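Local coordinates for protein laccase (Botrytis aclada, PDB 3SQR) that oxidises phenolic compounds such as hydroquinone at a copper site while reducing O2 to water, and probably takes part in lignin breakdown and detoxification, at residues Glu212-Ala217 against Ala532-Ala537; Thr216-Ala221 against Ala574-Gly579; Ser395-Phe398 against Phe402-Thr405. One frame throughout, in Å; residues are numbered along the deposited sequence.

How the interactions relate
Of the segments joined here, helix 210-217 comes first and supplies one partner to each of the two long-range contacts. Interaction 1 closes a loop of 314 residues by bringing 212-217 to 532-537, the end of helix 529-533 beside the type 1 copper. Interaction 2 starts from the overlapping 216-221; the two loops share their start, and that of interaction 2 runs on to 574-579 in the C-terminal tail. Interaction 3, the hairpin 395-398 with 402-405, lies within both. It touches each: Glu534 O receives Trp404 N, and Arg218 O receives Phe402 N. Together they tie the second cupredoxin domain, the third, and the tail into one region.

Interaction 1: residues Glu212-Ala217 against Ala532-Ala537; sequences EIWDTA and ASEGLA. With NAG (2-acetamido-2-deoxy-beta-D-glucopyranose), chain B; BMA (beta-D-mannopyranose), chain C.
Trp214 and Ser533 make the apolar part of this contact. The six-membered half of the indole reaches the end of helix 529-533, with Trp214 CH2 3.7 Å from Ser533 CB. The ring gets there because CG stands anti to the backbone N (chi1 159°), leading the indole off its helix toward the other. Glu534 slides past it in the opposite direction, its CG 3.8 Å from Trp214 CH2, with carboxylate and ring planes only 25° apart.

The buried polar ends find partners outside the two segments: Trp214 NE1 donates to Asp576 O, and Ser533 OG bonds to Asp577 OD2. A water lies near both Ala217 O (2.8 Å from the water O) and Glu534 OE2, but with fewer protons than acceptors around it, which bonds it makes is open. Glu534 OE1 has a weak bond with Trp404 NE1.

On the sugar side, NAG O6 donates to Asp215 OD2 over 2.9 Å, while Glu212 CG lies close to NAG O7. Both acidic residues thus meet a glycan carried by the protein itself, not a substrate.

Backbone geometry ends the second helix: a Schellman motif pairs Gly535 N with Ala532 O (3.0 Å) and Leu536 N with His531 O. Glycine suits the position, since its positive phi would press a side chain against the preceding carbonyl.

The side chain of Glu534 comes within about 4 Å of that of His531, a type 1 copper ligand, and probably belongs to its second shell. Its buried carboxylate would probably add negative potential near the metal.

Interaction 2: residues Thr216-Ala221 against Ala574-Gly579; sequences TARLGA and AEDDSG
Arg218 and Asp576 meet at about a right angle, the arginine extended and the aspartate lying across its end. The guanidinium offers its edge to the backbone rather than to the carboxylate: Asp576 O lies near its plane, 3.3 Å from Arg218 NH1. Asp576 OD2 is farther off, 4.1 Å from Arg218 NH1, and well out of the guanidinium plane, the two flat groups being turned 44° apart. No N-H points at that oxygen, so the attraction is one of opposite charges and falls short of a salt bridge. Arginine suits the place because its long, stretched chain can reach Asp576, whose CA is 10.2 Å from Arg218 CA. Its chi1 of 76° sets CG between the backbone N and the carbonyl carbon, and the chain runs out to the tail. Arg218 NE also has a long, weak ion pair with Asp215, and Asp576 OD2 a weak bond to a glycan sugar.

An Asx turn shapes the tail: Asp577 OD1 accepts from Gly579 N at 3.0 Å, from above the carboxylate plane; its OD2 also bonds Ser172. Gly579 has positive phi, which would crowd any side chain. Asp577-Ser578-Gly579 with terminal Ile580 matches the Asp-Ser-Gly-Leu/Ile/Val end of ascomycete laccases, consistent with their C-terminal plug.

Arg218 follows helix 210-217 directly, in a type I turn from Ala217 to Gly220 beside strand 402-406, while the tail, arriving after helix 551-567, runs by the end of helix 529-533, where Ser578 OG meets Ala532 O.

Interaction 3: residues Ser395-Phe398 against Phe402-Thr405; sequences SSAF and FTWT
Ser395-Phe398 and Phe402-Thr405 form a two-stranded antiparallel beta hairpin, with 402-406 as the outer strand of a six-stranded sheet in a cupredoxin domain. The tight part is the backbone ladder. Ser395 and Thr405 make a hydrogen-bonded pair in both directions, as do Ala397 and Thr403, whose Thr403 N reaches Ala397 O at 2.9 Å and an almost straight 174°. On the face of Ser395, Ala397, Thr403 and Thr405 short side chains pair off: the methyl of Ala397 packs 3.8 Å from Thr403 OG1, and Ser395 CB lies 3.5 Å from Thr405 OG1.

The other face carries the aromatics. Ser396 CB sits 3.5 Å from Phe402 CZ, its side chain short enough for the ring to pack on it. Buried Trp404 goes deeper, its ring meeting those of the type 1 copper ligands His463 and His531, and Phe402 CE1 lies over one indole face. The apolar bulk of this tryptophan probably helps to wall the type 1 copper site.

Toward the turn the hairpin becomes more exposed to solvent. The ring of exposed Phe398 lies against the backbone of Phe402: a chi1 of -161° turns one ring face over Phe402 N, 3.6 Å from Phe398 CE2.

Interaction 1: residues Glu212-Ala217 against Ala532-Ala537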
loop_
_atom_site.group_PDB
_atom_site.type_symbol
_atom_site.label_atom_id
_atom_site.label_comp_id
_atom_site.label_asym_id
_atom_site.label_seq_id
_atom_site.Cartn_x
_atom_site.Cartn_y
_atom_site.Cartn_z
ATOM N N GLU A 212 20.399 -2.293 -6.689
ATOM C CA GLU A 212 21.422 -2.145 -7.739
ATOM C C GLU A 212 21.142 -1.026 -8.714
ATOM O O GLU A 212 22.064 -0.528 -9.417
ATOM C CB GLU A 212 21.578 -3.466 -8.473
ATOM C CG GLU A 212 22.104 -4.477 -7.479
ATOM C CD GLU A 212 23.004 -5.523 -8.036
ATOM O OE1 GLU A 212 22.673 -6.073 -9.114
ATOM O OE2 GLU A 212 23.993 -5.852 -7.319
ATOM N N ILE A 213 19.885 -0.603 -8.783
ATOM C CA ILE A 213 19.492 0.369 -9.769
ATOM C C ILE A 213 19.104 1.712 -9.159
ATOM O O ILE A 213 18.743 2.641 -9.891
ATOM C CB ILE A 213 18.413 -0.205 -10.690
ATOM C CG1 ILE A 213 17.347 -0.909 -9.916
ATOM C CG2 ILE A 213 19.020 -1.355 -11.553
ATOM C CD1 ILE A 213 16.272 -1.558 -10.773
ATOM N N TRP A 214 19.163 1.821 -7.831
ATOM C CA TRP A 214 18.751 3.051 -7.165
ATOM C C TRP A 214 19.676 4.202 -7.551
ATOM O O TRP A 214 19.239 5.340 -7.745
ATOM C CB TRP A 214 18.772 2.840 -5.652
ATOM C CG TRP A 214 18.855 4.045 -4.798
ATOM C CD1 TRP A 214 19.874 4.342 -3.945
ATOM C CD2 TRP A 214 17.938 5.150 -4.711
ATOM N NE1 TRP A 214 19.657 5.523 -3.341
ATOM C CE2 TRP A 214 18.467 6.048 -3.774
ATOM C CE3 TRP A 214 16.735 5.460 -5.314
ATOM C CZ2 TRP A 214 17.833 7.240 -3.442
ATOM C CZ3 TRP A 214 16.129 6.664 -5.005
ATOM C CH2 TRP A 214 16.651 7.505 -4.036
ATOM N N ASP A 215 20.975 3.929 -7.644
ATOM C CA ASP A 215 21.875 5.035 -8.020
ATOM C C ASP A 215 21.567 5.610 -9.406
ATOM O O ASP A 215 21.637 6.837 -9.621
ATOM C CB ASP A 215 23.358 4.630 -7.850
ATOM C CG ASP A 215 23.744 4.480 -6.422
ATOM O OD1 ASP A 215 23.380 5.342 -5.597
ATOM O OD2 ASP A 215 24.439 3.497 -6.087
ATOM N N THR A 216 21.165 4.770 -10.351
ATOM C CA THR A 216 20.648 5.275 -11.637
ATOM C C THR A 216 19.286 5.940 -11.433
ATOM O O THR A 216 19.047 7.053 -11.916
ATOM C CB THR A 216 20.498 4.180 -12.658
ATOM O OG1 THR A 216 21.764 3.528 -12.805
ATOM C CG2 THR A 216 20.006 4.738 -14.004
ATOM N N ALA A 217 18.401 5.265 -10.677
ATOM C CA ALA A 217 17.022 5.776 -10.559
ATOM C C ALA A 217 17.028 7.160 -9.967
ATOM O O ALA A 217 16.272 8.027 -10.370
ATOM C CB ALA A 217 16.122 4.825 -9.718
ATOM N N ALA A 532 9.222 8.001 -2.783
ATOM C CA ALA A 532 9.397 7.937 -1.342
ATOM C C ALA A 532 10.843 8.051 -0.950
ATOM O O ALA A 532 11.213 8.819 -0.064
ATOM C CB ALA A 532 8.748 6.602 -0.760
ATOM N N SER A 533 11.687 7.281 -1.620
ATOM C CA SER A 533 13.126 7.288 -1.344
ATOM C C SER A 533 13.793 8.653 -1.666
ATOM O O SER A 533 14.762 9.064 -0.962
ATOM C CB SER A 533 13.794 6.209 -2.134
ATOM O OG SER A 533 13.670 5.003 -1.419
ATOM N N GLU A 534 13.209 9.343 -2.639
ATOM C CA GLU A 534 13.558 10.715 -3.046
ATOM C C GLU A 534 12.937 11.794 -2.191
ATOM O O GLU A 534 12.994 12.964 -2.536
ATOM C CB GLU A 534 13.220 10.873 -4.526
ATOM C CG GLU A 534 14.174 10.069 -5.373
ATOM C CD GLU A 534 13.674 9.653 -6.716
ATOM O OE1 GLU A 534 12.604 10.109 -7.144
ATOM O OE2 GLU A 534 14.386 8.827 -7.377
ATOM N N GLY A 535 12.316 11.418 -1.072
ATOM C CA GLY A 535 11.787 12.347 -0.164
ATOM C C GLY A 535 10.431 12.970 -0.395
ATOM O O GLY A 535 10.110 13.998 0.264
ATOM N N LEU A 536 9.573 12.377 -1.226
ATOM C CA LEU A 536 8.257 12.900 -1.397
ATOM C C LEU A 536 7.354 12.446 -0.278
ATOM O O LEU A 536 6.590 11.498 -0.418
ATOM C CB LEU A 536 7.632 12.460 -2.761
ATOM C CG LEU A 536 6.663 13.440 -3.354
ATOM C CD1 LEU A 536 6.278 13.019 -4.775
ATOM C CD2 LEU A 536 5.425 13.590 -2.525
ATOM N N ALA A 537 7.410 13.169 0.804
ATOM C CA ALA A 537 6.848 12.721 2.031
ATOM C C ALA A 537 6.838 13.840 3.041
ATOM O O ALA A 537 7.692 14.708 3.010
ATOM C CB ALA A 537 7.682 11.520 2.567
HETATM C C1 NAG B . 23.735 -1.988 -2.442
HETATM C C2 NAG B . 23.891 -2.654 -3.782
HETATM C C3 NAG B . 25.040 -2.043 -4.563
HETATM C C4 NAG B . 24.975 -0.503 -4.519
HETATM C C5 NAG B . 24.798 -0.013 -3.106
HETATM C C6 NAG B . 24.694 1.512 -2.916
HETATM C C7 NAG B . 23.293 -5.027 -3.887
HETATM C C8 NAG B . 23.760 -6.443 -3.617
HETATM N N2 NAG B . 24.136 -4.077 -3.564
HETATM O O3 NAG B . 24.882 -2.490 -5.871
HETATM O O4 NAG B . 26.167 0.076 -5.041
HETATM O O5 NAG B . 23.588 -0.616 -2.627
HETATM O O6 NAG B . 23.668 1.956 -3.749
HETATM O O7 NAG B . 22.237 -4.765 -4.400
HETATM C C1 BMA C . 25.897 0.667 -6.311
HETATM C C2 BMA C . 27.075 1.601 -6.598
HETATM C C3 BMA C . 26.935 2.059 -8.036
HETATM C C4 BMA C . 26.778 0.941 -9.061
HETATM C C5 BMA C . 25.729 -0.138 -8.690
HETATM C C6 BMA C . 26.002 -1.557 -9.244
HETATM O O2 BMA C . 28.248 0.841 -6.376
HETATM O O3 BMA C . 28.038 2.902 -8.308
HETATM O O4 BMA C . 26.369 1.543 -10.260
HETATM O O5 BMA C . 25.774 -0.345 -7.280
HETATM O O6 BMA C . 26.193 -1.869 -10.618
HETATM O O HOH W 1 13.590 7.978 -9.642
#

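Interaction 2: residues Thr216-Ala221 against Ala574-Gly579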
loop_
_atom_site.group_PDB
_atom_site.type_symbol
_atom_site.label_atom_id
_atom_site.label_comp_id
_atom_site.label_asym_id
_atom_site.label_seq_id
_atom_site.Cartn_x
_atom_site.Cartn_y
_atom_site.Cartn_z
ATOM N N THR A 216 21.165 4.770 -10.351
ATOM C CA THR A 216 20.648 5.275 -11.637
ATOM C C THR A 216 19.286 5.940 -11.433
ATOM O O THR A 216 19.047 7.053 -11.916
ATOM C CB THR A 216 20.498 4.180 -12.658
ATOM O OG1 THR A 216 21.764 3.528 -12.805
ATOM C CG2 THR A 216 20.006 4.738 -14.004
ATOM N N ALA A 217 18.401 5.265 -10.677
ATOM C CA ALA A 217 17.022 5.776 -10.559
ATOM C C ALA A 217 17.028 7.160 -9.967
ATOM O O ALA A 217 16.272 8.027 -10.370
ATOM C CB ALA A 217 16.122 4.825 -9.718
ATOM N N ARG A 218 17.908 7.391 -9.022
ATOM C CA ARG A 218 17.877 8.647 -8.308
ATOM C C ARG A 218 18.439 9.846 -9.113
ATOM O O ARG A 218 18.383 10.963 -8.646
ATOM C CB ARG A 218 18.586 8.536 -6.987
ATOM C CG ARG A 218 20.075 8.520 -7.071
ATOM C CD ARG A 218 20.600 8.079 -5.775
ATOM N NE ARG A 218 22.045 8.335 -5.646
ATOM C CZ ARG A 218 22.676 8.321 -4.487
ATOM N NH1 ARG A 218 22.024 8.053 -3.364
ATOM N NH2 ARG A 218 23.979 8.586 -4.446
ATOM N N LEU A 219 18.951 9.603 -10.311
ATOM C CA LEU A 219 19.282 10.715 -11.209
ATOM C C LEU A 219 18.000 11.386 -11.696
ATOM O O LEU A 219 18.035 12.493 -12.267
ATOM C CB LEU A 219 20.123 10.201 -12.393
ATOM C CG LEU A 219 21.471 9.520 -12.065
ATOM C CD1 LEU A 219 22.269 9.064 -13.357
ATOM C CD2 LEU A 219 22.350 10.351 -11.172
ATOM N N GLY A 220 16.852 10.722 -11.516
ATOM C CA GLY A 220 15.541 11.349 -11.776
ATOM C C GLY A 220 14.506 10.496 -12.468
ATOM O O GLY A 220 13.277 10.769 -12.400
ATOM N N ALA A 221 14.953 9.498 -13.201
ATOM C CA ALA A 221 14.038 8.749 -14.058
ATOM C C ALA A 221 13.932 7.326 -13.491
ATOM O O ALA A 221 14.909 6.670 -13.374
ATOM C CB ALA A 221 14.576 8.703 -15.452
ATOM N N ALA A 574 25.335 2.631 4.478
ATOM C CA ALA A 574 24.716 3.714 5.189
ATOM C C ALA A 574 23.377 3.956 4.487
ATOM O O ALA A 574 23.186 3.557 3.331
ATOM C CB ALA A 574 25.559 4.993 5.099
ATOM N N GLU A 575 22.508 4.649 5.196
ATOM C CA GLU A 575 21.333 5.275 4.622
ATOM C C GLU A 575 21.728 6.095 3.402
ATOM O O GLU A 575 22.702 6.866 3.425
ATOM C CB GLU A 575 20.662 6.214 5.646
ATOM C CG GLU A 575 19.307 6.742 5.218
ATOM C CD GLU A 575 18.689 7.685 6.255
ATOM O OE1 GLU A 575 19.430 8.141 7.199
ATOM O OE2 GLU A 575 17.485 8.016 6.125
ATOM N N ASP A 576 21.008 5.920 2.310
ATOM C CA ASP A 576 21.346 6.594 1.063
ATOM C C ASP A 576 20.060 7.029 0.351
ATOM O O ASP A 576 20.030 7.224 -0.830
ATOM C CB ASP A 576 22.348 5.781 0.179
ATOM C CG ASP A 576 21.692 4.706 -0.615
ATOM O OD1 ASP A 576 20.652 4.226 -0.116
ATOM O OD2 ASP A 576 22.196 4.341 -1.708
ATOM N N ASP A 577 19.036 7.256 1.150
ATOM C CA ASP A 577 17.805 7.803 0.670
ATOM C C ASP A 577 17.079 8.460 1.806
ATOM O O ASP A 577 17.673 8.781 2.827
ATOM C CB ASP A 577 16.987 6.736 -0.087
ATOM C CG ASP A 577 16.426 5.614 0.800
ATOM O OD1 ASP A 577 16.545 5.663 2.040
ATOM O OD2 ASP A 577 15.872 4.659 0.172
ATOM N N SER A 578 15.786 8.722 1.652
ATOM C CA SER A 578 15.062 9.467 2.656
ATOM C C SER A 578 14.877 8.707 3.999
ATOM O O SER A 578 14.517 9.302 4.995
ATOM C CB SER A 578 13.667 9.727 2.133
ATOM O OG SER A 578 13.055 8.473 1.884
ATOM N N GLY A 579 15.039 7.402 3.978
ATOM C CA GLY A 579 14.838 6.574 5.144
ATOM C C GLY A 579 13.523 5.830 5.149
ATOM O O GLY A 579 13.378 4.828 5.909
#

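Interaction 3: residues Ser395-Phe398 against Phe402-Thr405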
loop_
_atom_site.group_PDB
_atom_site.type_symbol
_atom_site.label_atom_id
_atom_site.label_comp_id
_atom_site.label_asym_id
_atom_site.label_seq_id
_atom_site.Cartn_x
_atom_site.Cartn_y
_atom_site.Cartn_z
ATOM N N SER A 395 7.296 19.985 -5.199
ATOM C CA SER A 395 8.194 20.381 -6.252
ATOM C C SER A 395 9.366 19.399 -6.312
ATOM O O SER A 395 9.310 18.332 -5.688
ATOM C CB SER A 395 8.653 21.833 -6.027
ATOM O OG SER A 395 9.286 22.289 -7.195
ATOM N N SER A 396 10.396 19.735 -7.079
ATOM C CA SER A 396 11.592 18.926 -7.101
ATOM C C SER A 396 12.846 19.765 -7.071
ATOM O O SER A 396 12.808 20.973 -7.346
ATOM C CB SER A 396 11.596 18.011 -8.316
ATOM O OG SER A 396 11.672 18.786 -9.489
ATOM N N ALA A 397 13.956 19.123 -6.753
ATOM C CA ALA A 397 15.245 19.813 -6.670
ATOM C C ALA A 397 16.292 18.767 -6.929
ATOM O O ALA A 397 15.964 17.581 -7.093
ATOM C CB ALA A 397 15.460 20.462 -5.326
ATOM N N PHE A 398 17.528 19.206 -7.074
ATOM C CA PHE A 398 18.600 18.277 -7.301
ATOM C C PHE A 398 19.690 18.649 -6.327
ATOM O O PHE A 398 20.199 19.778 -6.337
ATOM C CB PHE A 398 19.080 18.318 -8.758
ATOM C CG PHE A 398 19.853 17.096 -9.161
ATOM C CD1 PHE A 398 21.184 16.928 -8.730
ATOM C CD2 PHE A 398 19.266 16.111 -9.952
ATOM C CE1 PHE A 398 21.913 15.794 -9.085
ATOM C CE2 PHE A 398 19.980 14.964 -10.316
ATOM C CZ PHE A 398 21.316 14.804 -9.882
ATOM N N PHE A 402 18.228 13.524 -7.566
ATOM C CA PHE A 402 16.903 14.097 -7.764
ATOM C C PHE A 402 16.115 13.888 -6.481
ATOM O O PHE A 402 16.017 12.780 -5.997
ATOM C CB PHE A 402 16.189 13.375 -8.893
ATOM C CG PHE A 402 14.891 13.962 -9.272
ATOM C CD1 PHE A 402 13.722 13.622 -8.588
ATOM C CD2 PHE A 402 14.800 14.816 -10.352
ATOM C CE1 PHE A 402 12.509 14.161 -8.952
ATOM C CE2 PHE A 402 13.584 15.354 -10.723
ATOM C CZ PHE A 402 12.432 15.024 -9.999
ATOM N N THR A 403 15.548 14.957 -5.966
ATOM C CA THR A 403 14.744 14.896 -4.764
ATOM C C THR A 403 13.425 15.584 -5.048
ATOM O O THR A 403 13.376 16.541 -5.815
ATOM C CB THR A 403 15.369 15.585 -3.561
ATOM O OG1 THR A 403 15.481 16.999 -3.807
ATOM C CG2 THR A 403 16.731 15.032 -3.223
ATOM N N TRP A 404 12.373 15.093 -4.397
ATOM C CA TRP A 404 11.087 15.778 -4.317
ATOM C C TRP A 404 11.062 16.631 -3.053
ATOM O O TRP A 404 11.609 16.215 -2.013
ATOM C CB TRP A 404 9.923 14.766 -4.269
ATOM C CG TRP A 404 9.902 13.816 -5.402
ATOM C CD1 TRP A 404 10.467 12.596 -5.420
ATOM C CD2 TRP A 404 9.388 14.045 -6.721
ATOM N NE1 TRP A 404 10.284 12.012 -6.644
ATOM C CE2 TRP A 404 9.631 12.873 -7.470
ATOM C CE3 TRP A 404 8.759 15.134 -7.347
ATOM C CZ2 TRP A 404 9.288 12.744 -8.793
ATOM C CZ3 TRP A 404 8.393 14.988 -8.681
ATOM C CH2 TRP A 404 8.660 13.805 -9.388
ATOM N N THR A 405 10.338 17.749 -3.092
ATOM C CA THR A 405 10.221 18.581 -1.950
ATOM C C THR A 405 8.766 18.874 -1.676
ATOM O O THR A 405 7.933 18.881 -2.551
ATOM C CB THR A 405 10.997 19.924 -2.151
ATOM O OG1 THR A 405 10.399 20.575 -3.278
ATOM C CG2 THR A 405 12.526 19.674 -2.385
#